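Local coordinates for protein mediator of RNA polymerase II transcription subunit 6 (Schizosaccharomyces pombe, PDB 4H61) that serves as a subunit of the Mediator coactivator complex, which conveys signals from gene-specific regulatory proteins to the basal RNA polymerase II transcription machinery, at residues 37-47 against 64-73; 96-104 against 117-125. All blocks are in the same frame, centred on the assembly; numbering follows the deposited sequence.

Interaction 1 of 2, residues 37-47 against 64-73; sequences FYSHKSNNEML and QLKRLTGIQF
Asn44 lays its carboxamide alongside the backbone of Phe73 and bonds to it twice: OD1 accepts from Phe73 N at 2.6 Å, tilted from the carbonyl plane, while ND2 gives a hydrogen to Phe73 O at 3.0 Å, in plane and on a lone pair. Its CG lies anti to the carbonyl carbon (chi1 -67°), which carries the amide out to the strand. An asparagine suits this place because its amide offers acceptor and donor together, matching the N-H and C=O of one strand residue and fixing its own rotation. Asn43, one residue earlier, works differently. Its OD1 receives Gln72 NE2 at 3.0 Å, the two amide planes standing 81° apart, and its ND2 reaches Thr69 O from above that carbonyl's plane. Gln72 spends its other NE2 hydrogen on Leu65 O, and its OE1 is held by Gln89 of the next strand. The two asparagines join the start of helix 43-53 to the edge strand 70-79 of the antiparallel sheet and the loop before it. Ser42 is the N-cap, its OG accepting from Glu45 N, and Asn43 N donates to Ile71 O at 2.8 Å. Leu47 CD1 meets Leu65 CD2 at 3.8 Å and points tip to tip at Leu68. The Phe73 ring takes Ser42 CB at its edge and lies oblique to the Tyr38 ring, planes 36° apart; Phe32 of helix 28-33 packs against both.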
loop_
_atom_site.group_PDB
_atom_site.type_symbol
_atom_site.label_atom_id
_atom_site.label_comp_id
_atom_site.label_asym_id
_atom_site.label_seq_id
_atom_site.Cartn_x
_atom_site.Cartn_y
_atom_site.Cartn_z
ATOM N N PHE A 37 -6.810 5.453 7.501
ATOM C CA PHE A 37 -6.139 5.730 6.232
ATOM C C PHE A 37 -6.538 4.672 5.210
ATOM O O PHE A 37 -6.453 4.874 3.991
ATOM C CB PHE A 37 -4.621 5.779 6.428
ATOM C CG PHE A 37 -4.179 6.827 7.418
ATOM C CD1 PHE A 37 -4.322 8.181 7.124
ATOM C CD2 PHE A 37 -3.633 6.463 8.646
ATOM C CE1 PHE A 37 -3.928 9.149 8.026
ATOM C CE2 PHE A 37 -3.222 7.432 9.564
ATOM C CZ PHE A 37 -3.375 8.776 9.258
ATOM N N TYR A 38 -7.001 3.544 5.726
ATOM C CA TYR A 38 -7.432 2.443 4.880
ATOM C C TYR A 38 -8.683 2.838 4.097
ATOM O O TYR A 38 -9.445 3.683 4.529
ATOM C CB TYR A 38 -7.688 1.209 5.745
ATOM C CG TYR A 38 -7.972 -0.047 4.970
ATOM C CD1 TYR A 38 -7.035 -0.564 4.078
ATOM C CD2 TYR A 38 -9.175 -0.726 5.130
ATOM C CE1 TYR A 38 -7.291 -1.719 3.367
ATOM C CE2 TYR A 38 -9.435 -1.886 4.420
ATOM C CZ TYR A 38 -8.489 -2.378 3.542
ATOM O OH TYR A 38 -8.744 -3.536 2.843
ATOM N N SER A 39 -8.871 2.244 2.931
ATOM C CA SER A 39 -10.052 2.506 2.123
ATOM C C SER A 39 -10.681 1.205 1.672
ATOM O O SER A 39 -10.043 0.397 0.988
ATOM C CB SER A 39 -9.690 3.304 0.885
ATOM O OG SER A 39 -10.682 3.099 -0.094
ATOM N N HIS A 40 -11.937 1.005 2.038
ATOM C CA HIS A 40 -12.600 -0.252 1.731
ATOM C C HIS A 40 -12.956 -0.396 0.247
ATOM O O HIS A 40 -13.463 -1.430 -0.167
ATOM C CB HIS A 40 -13.819 -0.431 2.630
ATOM C CG HIS A 40 -13.473 -0.645 4.074
ATOM N ND1 HIS A 40 -13.176 0.395 4.931
ATOM C CD2 HIS A 40 -13.367 -1.782 4.806
ATOM C CE1 HIS A 40 -12.912 -0.093 6.134
ATOM N NE2 HIS A 40 -13.020 -1.410 6.085
ATOM N N LYS A 41 -12.683 0.642 -0.545
ATOM C CA LYS A 41 -12.848 0.570 -1.996
ATOM C C LYS A 41 -11.695 -0.204 -2.639
ATOM O O LYS A 41 -11.742 -0.534 -3.817
ATOM C CB LYS A 41 -12.900 1.976 -2.617
ATOM C CG LYS A 41 -14.027 2.873 -2.117
ATOM C CD LYS A 41 -13.883 4.291 -2.684
ATOM C CE LYS A 41 -15.129 5.145 -2.432
ATOM N NZ LYS A 41 -15.399 5.407 -0.989
ATOM N N SER A 42 -10.650 -0.474 -1.869
ATOM C CA SER A 42 -9.399 -0.949 -2.453
ATOM C C SER A 42 -9.462 -2.390 -2.931
ATOM O O SER A 42 -10.182 -3.213 -2.363
ATOM C CB SER A 42 -8.267 -0.827 -1.443
ATOM O OG SER A 42 -8.499 -1.697 -0.348
ATOM N N ASN A 43 -8.678 -2.688 -3.965
ATOM C CA ASN A 43 -8.491 -4.060 -4.402
ATOM C C ASN A 43 -8.044 -4.937 -3.229
ATOM O O ASN A 43 -8.391 -6.121 -3.158
ATOM C CB ASN A 43 -7.466 -4.140 -5.537
ATOM C CG ASN A 43 -7.896 -3.369 -6.784
ATOM O OD1 ASN A 43 -7.070 -3.051 -7.640
ATOM N ND2 ASN A 43 -9.186 -3.070 -6.892
ATOM N N ASN A 44 -7.277 -4.339 -2.315
ATOM C CA ASN A 44 -6.849 -5.006 -1.087
ATOM C C ASN A 44 -8.026 -5.633 -0.337
ATOM O O ASN A 44 -8.003 -6.818 0.024
ATOM C CB ASN A 44 -6.125 -4.013 -0.169
ATOM C CG ASN A 44 -4.794 -3.531 -0.751
ATOM O OD1 ASN A 44 -4.764 -2.681 -1.648
ATOM N ND2 ASN A 44 -3.689 -4.060 -0.227
ATOM N N GLU A 45 -9.058 -4.829 -0.120
ATOM C CA GLU A 45 -10.223 -5.269 0.629
ATOM C C GLU A 45 -10.987 -6.358 -0.120
ATOM O O GLU A 45 -11.480 -7.324 0.478
ATOM C CB GLU A 45 -11.140 -4.073 0.926
ATOM C CG GLU A 45 -12.422 -4.424 1.649
ATOM C CD GLU A 45 -12.202 -4.872 3.083
ATOM O OE1 GLU A 45 -11.039 -4.857 3.555
ATOM O OE2 GLU A 45 -13.206 -5.241 3.740
ATOM N N MET A 46 -11.079 -6.197 -1.436
ATOM C CA MET A 46 -11.826 -7.136 -2.252
ATOM C C MET A 46 -11.181 -8.501 -2.112
ATOM O O MET A 46 -11.864 -9.511 -1.919
ATOM C CB MET A 46 -11.843 -6.685 -3.711
ATOM C CG MET A 46 -12.615 -7.618 -4.642
ATOM S SD MET A 46 -11.631 -8.999 -5.295
ATOM C CE MET A 46 -12.887 -9.848 -6.255
ATOM N N LEU A 47 -9.853 -8.512 -2.184
ATOM C CA LEU A 47 -9.075 -9.729 -2.007
ATOM C C LEU A 47 -9.239 -10.322 -0.612
ATOM O O LEU A 47 -9.342 -11.540 -0.479
ATOM C CB LEU A 47 -7.603 -9.466 -2.305
ATOM C CG LEU A 47 -7.246 -9.383 -3.794
ATOM C CD1 LEU A 47 -5.823 -8.874 -4.020
ATOM C CD2 LEU A 47 -7.424 -10.739 -4.441
ATOM N N GLN A 64 -1.291 -10.826 -6.979
ATOM C CA GLN A 64 -2.740 -10.707 -7.082
ATOM C C GLN A 64 -3.168 -9.303 -7.522
ATOM O O GLN A 64 -4.111 -9.146 -8.304
ATOM C CB GLN A 64 -3.409 -11.086 -5.761
ATOM C CG GLN A 64 -3.473 -12.585 -5.505
ATOM C CD GLN A 64 -4.405 -13.308 -6.467
ATOM O OE1 GLN A 64 -5.115 -12.680 -7.257
ATOM N NE2 GLN A 64 -4.408 -14.634 -6.401
ATOM N N LEU A 65 -2.465 -8.288 -7.028
ATOM C CA LEU A 65 -2.787 -6.908 -7.373
ATOM C C LEU A 65 -2.525 -6.566 -8.845
ATOM O O LEU A 65 -3.201 -5.706 -9.412
ATOM C CB LEU A 65 -2.046 -5.931 -6.454
ATOM C CG LEU A 65 -2.496 -5.985 -4.991
ATOM C CD1 LEU A 65 -1.643 -5.092 -4.083
ATOM C CD2 LEU A 65 -3.969 -5.625 -4.881
ATOM N N LYS A 66 -1.555 -7.232 -9.465
ATOM C CA LYS A 66 -1.221 -6.920 -10.854
ATOM C C LYS A 66 -2.399 -7.180 -11.790
ATOM O O LYS A 66 -2.604 -6.450 -12.763
ATOM C CB LYS A 66 0.038 -7.668 -11.310
ATOM C CG LYS A 66 1.327 -7.106 -10.717
ATOM C CD LYS A 66 2.536 -8.007 -10.979
ATOM C CE LYS A 66 3.025 -7.940 -12.428
ATOM N NZ LYS A 66 4.165 -8.884 -12.668
ATOM N N ARG A 67 -3.196 -8.190 -11.457
ATOM C CA ARG A 67 -4.342 -8.589 -12.274
ATOM C C ARG A 67 -5.563 -7.693 -12.083
ATOM O O ARG A 67 -6.586 -7.893 -12.731
ATOM C CB ARG A 67 -4.747 -10.029 -11.943
ATOM C CG ARG A 67 -3.596 -10.913 -11.486
ATOM C CD ARG A 67 -4.120 -12.203 -10.895
ATOM N NE ARG A 67 -5.214 -12.737 -11.695
ATOM C CZ ARG A 67 -6.397 -13.089 -11.203
ATOM N NH1 ARG A 67 -6.643 -12.975 -9.906
ATOM N NH2 ARG A 67 -7.331 -13.566 -12.013
ATOM N N LEU A 68 -5.472 -6.721 -11.181
ATOM C CA LEU A 68 -6.629 -5.885 -10.869
ATOM C C LEU A 68 -6.372 -4.409 -11.140
ATOM O O LEU A 68 -5.220 -3.981 -11.235
ATOM C CB LEU A 68 -7.036 -6.079 -9.408
ATOM C CG LEU A 68 -7.203 -7.527 -8.949
ATOM C CD1 LEU A 68 -7.382 -7.568 -7.455
ATOM C CD2 LEU A 68 -8.384 -8.197 -9.649
ATOM N N THR A 69 -7.451 -3.641 -11.266
ATOM C CA THR A 69 -7.364 -2.186 -11.424
ATOM C C THR A 69 -8.175 -1.485 -10.339
ATOM O O THR A 69 -9.223 -1.979 -9.912
ATOM C CB THR A 69 -7.852 -1.724 -12.818
ATOM O OG1 THR A 69 -9.231 -2.071 -12.996
ATOM C CG2 THR A 69 -7.049 -2.386 -13.914
ATOM N N GLY A 70 -7.682 -0.337 -9.881
ATOM C CA GLY A 70 -8.335 0.400 -8.816
ATOM C C GLY A 70 -7.385 0.773 -7.700
ATOM O O GLY A 70 -6.172 0.555 -7.813
ATOM N N ILE A 71 -7.931 1.341 -6.622
ATOM C CA ILE A 71 -7.133 1.703 -5.447
ATOM C C ILE A 71 -6.400 0.491 -4.851
ATOM O O ILE A 71 -6.987 -0.583 -4.674
ATOM C CB ILE A 71 -8.004 2.356 -4.348
ATOM C CG1 ILE A 71 -8.690 3.616 -4.883
ATOM C CG2 ILE A 71 -7.177 2.691 -3.119
ATOM C CD1 ILE A 71 -7.759 4.557 -5.559
ATOM N N GLN A 72 -5.116 0.661 -4.554
ATOM C CA GLN A 72 -4.316 -0.423 -3.991
ATOM C C GLN A 72 -3.380 0.111 -2.925
ATOM O O GLN A 72 -2.933 1.259 -2.996
ATOM C CB GLN A 72 -3.486 -1.135 -5.072
ATOM C CG GLN A 72 -4.295 -1.697 -6.233
ATOM C CD GLN A 72 -3.466 -2.567 -7.188
ATOM O OE1 GLN A 72 -2.249 -2.376 -7.348
ATOM N NE2 GLN A 72 -4.132 -3.531 -7.827
ATOM N N PHE A 73 -3.085 -0.731 -1.941
ATOM C CA PHE A 73 -2.083 -0.415 -0.933
ATOM C C PHE A 73 -0.957 -1.433 -1.006
ATOM O O PHE A 73 -1.194 -2.641 -0.975
ATOM C CB PHE A 73 -2.704 -0.421 0.462
ATOM C CG PHE A 73 -3.737 0.649 0.660
ATOM C CD1 PHE A 73 -3.358 1.940 1.010
ATOM C CD2 PHE A 73 -5.085 0.373 0.476
ATOM C CE1 PHE A 73 -4.305 2.933 1.184
ATOM C CE2 PHE A 73 -6.046 1.366 0.649
ATOM C CZ PHE A 73 -5.656 2.646 1.005
#

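Interaction 2 of 2, residues 96-104 against 117-125; sequences EVKPLTVYF and YTLLATRML
Pro99 turns its ring onto the helix and meets three residues there: its CG lies 3.5 Å from Thr122 CG2 and 3.6 Å from Leu125 CD1, and its CB touches Ala121 CB. A proline fits because its compact apolar ring lies against the methyls of the helix. The methyl of Thr122 is turned to the proline by a first torsion of 85°, which puts OG1 between the backbone N and the carbonyl carbon, where it makes a weak bond to Leu119 O within the helix. Leu125 slides past Pro99 in the opposite direction, and its CD1 also reaches Val97 CG1. Further along, Thr118 presents two different branches to the strand: CG2 sits 3.5 Å from Leu100 O, while OG1 lies beside Val102 CG1 and 3.4 Å from Val102 N. Helix 115-135 thus packs across one face of the four-stranded antiparallel sheet, its segment running at 131° to strand 97-104. That strand carries a classic beta bulge, where Leu100 and Thr101 together stand opposite the single residue Lys88 of strand 83-91. The close packing gives way at the 117 end. Here Val102 CG2 stands 4.1 Å from Tyr117 CB, and the exposed Tyr117 offers one ring face to the edge of Phe104 in a T-shaped pair, planes 81° apart, with Phe104 CZ above the ring centre. Tyrosine suits such a margin, since its face receives the edge of a neighbouring ring while the side chain remains largely exposed to solvent.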
loop_
_atom_site.group_PDB
_atom_site.type_symbol
_atom_site.label_atom_id
_atom_site.label_comp_id
_atom_site.label_asym_id
_atom_site.label_seq_id
_atom_site.Cartn_x
_atom_site.Cartn_y
_atom_site.Cartn_z
ATOM N N GLU A 96 0.867 -0.078 -15.436
ATOM C CA GLU A 96 0.844 1.298 -14.963
ATOM C C GLU A 96 0.159 1.467 -13.618
ATOM O O GLU A 96 -0.810 0.774 -13.293
ATOM C CB GLU A 96 0.217 2.230 -15.997
ATOM C CG GLU A 96 1.071 2.428 -17.232
ATOM C CD GLU A 96 0.628 3.619 -18.055
ATOM O OE1 GLU A 96 1.035 3.706 -19.237
ATOM O OE2 GLU A 96 -0.120 4.467 -17.513
ATOM N N VAL A 97 0.681 2.414 -12.849
ATOM C CA VAL A 97 0.191 2.696 -11.519
ATOM C C VAL A 97 0.340 4.192 -11.260
ATOM O O VAL A 97 1.326 4.798 -11.669
ATOM C CB VAL A 97 0.990 1.870 -10.495
ATOM C CG1 VAL A 97 1.178 2.621 -9.198
ATOM C CG2 VAL A 97 0.319 0.533 -10.271
ATOM N N LYS A 98 -0.646 4.804 -10.611
ATOM C CA LYS A 98 -0.522 6.212 -10.252
ATOM C C LYS A 98 -0.464 6.363 -8.742
ATOM O O LYS A 98 -1.426 6.062 -8.039
ATOM C CB LYS A 98 -1.656 7.050 -10.840
ATOM C CG LYS A 98 -1.516 8.526 -10.521
ATOM C CD LYS A 98 -2.678 9.343 -11.070
ATOM C CE LYS A 98 -2.554 10.817 -10.686
ATOM N NZ LYS A 98 -2.484 10.996 -9.206
ATOM N N PRO A 99 0.685 6.811 -8.234
ATOM C CA PRO A 99 0.866 6.990 -6.791
ATOM C C PRO A 99 -0.020 8.120 -6.297
ATOM O O PRO A 99 -0.001 9.202 -6.886
ATOM C CB PRO A 99 2.342 7.382 -6.666
ATOM C CG PRO A 99 2.976 6.912 -7.951
ATOM C CD PRO A 99 1.913 7.086 -8.992
ATOM N N LEU A 100 -0.789 7.862 -5.243
ATOM C CA LEU A 100 -1.747 8.834 -4.727
ATOM C C LEU A 100 -1.241 9.482 -3.449
ATOM O O LEU A 100 -1.156 10.708 -3.364
ATOM C CB LEU A 100 -3.107 8.175 -4.493
ATOM C CG LEU A 100 -3.763 7.733 -5.799
ATOM C CD1 LEU A 100 -5.147 7.089 -5.569
ATOM C CD2 LEU A 100 -3.832 8.930 -6.737
ATOM N N THR A 101 -0.933 8.657 -2.450
ATOM C CA THR A 101 -0.335 9.141 -1.210
ATOM C C THR A 101 0.573 8.077 -0.571
ATOM O O THR A 101 0.469 6.888 -0.890
ATOM C CB THR A 101 -1.406 9.671 -0.198
ATOM O OG1 THR A 101 -1.184 9.110 1.106
ATOM C CG2 THR A 101 -2.813 9.343 -0.648
ATOM N N VAL A 102 1.487 8.497 0.302
ATOM C CA VAL A 102 2.294 7.518 1.029
ATOM C C VAL A 102 2.255 7.727 2.544
ATOM O O VAL A 102 2.125 8.853 3.024
ATOM C CB VAL A 102 3.755 7.373 0.479
ATOM C CG1 VAL A 102 3.987 8.270 -0.729
ATOM C CG2 VAL A 102 4.789 7.623 1.555
ATOM N N TYR A 103 2.336 6.630 3.288
ATOM C CA TYR A 103 2.149 6.669 4.731
ATOM C C TYR A 103 3.343 6.034 5.415
ATOM O O TYR A 103 3.976 5.134 4.864
ATOM C CB TYR A 103 0.882 5.897 5.135
ATOM C CG TYR A 103 -0.323 6.158 4.253
ATOM C CD1 TYR A 103 -0.408 5.601 2.980
ATOM C CD2 TYR A 103 -1.385 6.948 4.700
ATOM C CE1 TYR A 103 -1.495 5.834 2.172
ATOM C CE2 TYR A 103 -2.484 7.185 3.893
ATOM C CZ TYR A 103 -2.530 6.619 2.629
ATOM O OH TYR A 103 -3.606 6.833 1.802
ATOM N N PHE A 104 3.640 6.497 6.623
ATOM C CA PHE A 104 4.674 5.876 7.439
ATOM C C PHE A 104 4.062 5.055 8.561
ATOM O O PHE A 104 3.078 5.457 9.179
ATOM C CB PHE A 104 5.611 6.932 8.019
ATOM C CG PHE A 104 6.462 7.607 6.985
ATOM C CD1 PHE A 104 6.679 7.010 5.751
ATOM C CD2 PHE A 104 7.053 8.835 7.243
ATOM C CE1 PHE A 104 7.462 7.625 4.795
ATOM C CE2 PHE A 104 7.842 9.458 6.292
ATOM C CZ PHE A 104 8.043 8.854 5.069
ATOM N N TYR A 117 7.243 12.823 -0.828
ATOM C CA TYR A 117 7.481 11.396 -1.027
ATOM C C TYR A 117 6.634 10.835 -2.164
ATOM O O TYR A 117 7.131 10.071 -2.996
ATOM C CB TYR A 117 7.281 10.612 0.274
ATOM C CG TYR A 117 8.386 10.884 1.265
ATOM C CD1 TYR A 117 8.313 11.965 2.142
ATOM C CD2 TYR A 117 9.523 10.085 1.299
ATOM C CE1 TYR A 117 9.333 12.225 3.037
ATOM C CE2 TYR A 117 10.548 10.339 2.189
ATOM C CZ TYR A 117 10.449 11.409 3.054
ATOM O OH TYR A 117 11.472 11.660 3.937
ATOM N N THR A 118 5.365 11.232 -2.212
ATOM C CA THR A 118 4.510 10.869 -3.332
ATOM C C THR A 118 5.100 11.422 -4.634
ATOM O O THR A 118 5.182 10.708 -5.640
ATOM C CB THR A 118 3.057 11.356 -3.134
ATOM O OG1 THR A 118 2.510 10.776 -1.943
ATOM C CG2 THR A 118 2.189 10.948 -4.314
ATOM N N LEU A 119 5.538 12.681 -4.600
ATOM C CA LEU A 119 6.166 13.306 -5.765
ATOM C C LEU A 119 7.366 12.504 -6.260
ATOM O O LEU A 119 7.526 12.282 -7.463
ATOM C CB LEU A 119 6.577 14.749 -5.465
ATOM C CG LEU A 119 5.408 15.735 -5.376
ATOM C CD1 LEU A 119 5.887 17.152 -5.078
ATOM C CD2 LEU A 119 4.571 15.704 -6.656
ATOM N N LEU A 120 8.198 12.056 -5.328
ATOM C CA LEU A 120 9.371 11.267 -5.674
ATOM C C LEU A 120 8.964 9.955 -6.315
ATOM O O LEU A 120 9.542 9.539 -7.332
ATOM C CB LEU A 120 10.228 11.012 -4.437
ATOM C CG LEU A 120 10.971 12.276 -3.992
ATOM C CD1 LEU A 120 11.844 12.026 -2.764
ATOM C CD2 LEU A 120 11.780 12.845 -5.156
ATOM N N ALA A 121 7.960 9.321 -5.714
ATOM C CA ALA A 121 7.406 8.076 -6.228
ATOM C C ALA A 121 6.962 8.212 -7.678
ATOM O O ALA A 121 7.433 7.465 -8.540
ATOM C CB ALA A 121 6.257 7.618 -5.365
ATOM N N THR A 122 6.083 9.173 -7.958
ATOM C CA THR A 122 5.582 9.342 -9.323
ATOM C C THR A 122 6.708 9.700 -10.295
ATOM O O THR A 122 6.688 9.282 -11.450
ATOM C CB THR A 122 4.456 10.395 -9.440
ATOM O OG1 THR A 122 5.029 11.698 -9.576
ATOM C CG2 THR A 122 3.520 10.362 -8.225
ATOM N N ARG A 123 7.694 10.460 -9.826
ATOM C CA ARG A 123 8.822 10.800 -10.680
ATOM C C ARG A 123 9.636 9.555 -11.028
ATOM O O ARG A 123 10.144 9.416 -12.148
ATOM C CB ARG A 123 9.700 11.865 -10.036
ATOM C CG ARG A 123 9.209 13.261 -10.308
ATOM C CD ARG A 123 10.234 14.304 -9.909
ATOM N NE ARG A 123 9.787 15.654 -10.258
ATOM C CZ ARG A 123 9.805 16.687 -9.421
ATOM N NH1 ARG A 123 10.253 16.527 -8.180
ATOM N NH2 ARG A 123 9.379 17.879 -9.823
ATOM N N MET A 124 9.742 8.646 -10.065
ATOM C CA MET A 124 10.416 7.384 -10.297
ATOM C C MET A 124 9.635 6.588 -11.338
ATOM O O MET A 124 10.206 6.069 -12.304
ATOM C CB MET A 124 10.518 6.594 -8.993
ATOM C CG MET A 124 11.350 5.329 -9.108
ATOM S SD MET A 124 11.149 4.281 -7.664
ATOM C CE MET A 124 9.483 3.694 -7.923
ATOM N N LEU A 125 8.322 6.514 -11.140
ATOM C CA LEU A 125 7.469 5.745 -12.032
ATOM C C LEU A 125 7.385 6.361 -13.422
ATOM O O LEU A 125 7.478 5.645 -14.418
ATOM C CB LEU A 125 6.079 5.537 -11.428
ATOM C CG LEU A 125 6.087 4.552 -10.252
ATOM C CD1 LEU A 125 4.695 4.327 -9.700
ATOM C CD2 LEU A 125 6.711 3.229 -10.666
#

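In the fold
Both contacts rest on the same antiparallel sheet, interaction 1 at its edge strand 70-79 and interaction 2 on strand 97-106, with centres about 16 Å apart. Each is partly buried. Interaction 1 fastens a helix start to an edge strand, where backbone groups can still be paired, so side-chain amides and hydrogen bonds dominate. Interaction 2 lays a helix over an inner strand whose backbone is engaged with its neighbours, and its chemistry is mainly apolar, with no clear hydrogen bond across it. The two touch on the sheet: Ile71 CD1 packs 3.6 Å from Leu100 CD1 at a partly exposed place, and the buried Phe37 and Phe73 reach Tyr103 on the face turned away from helix 115-135.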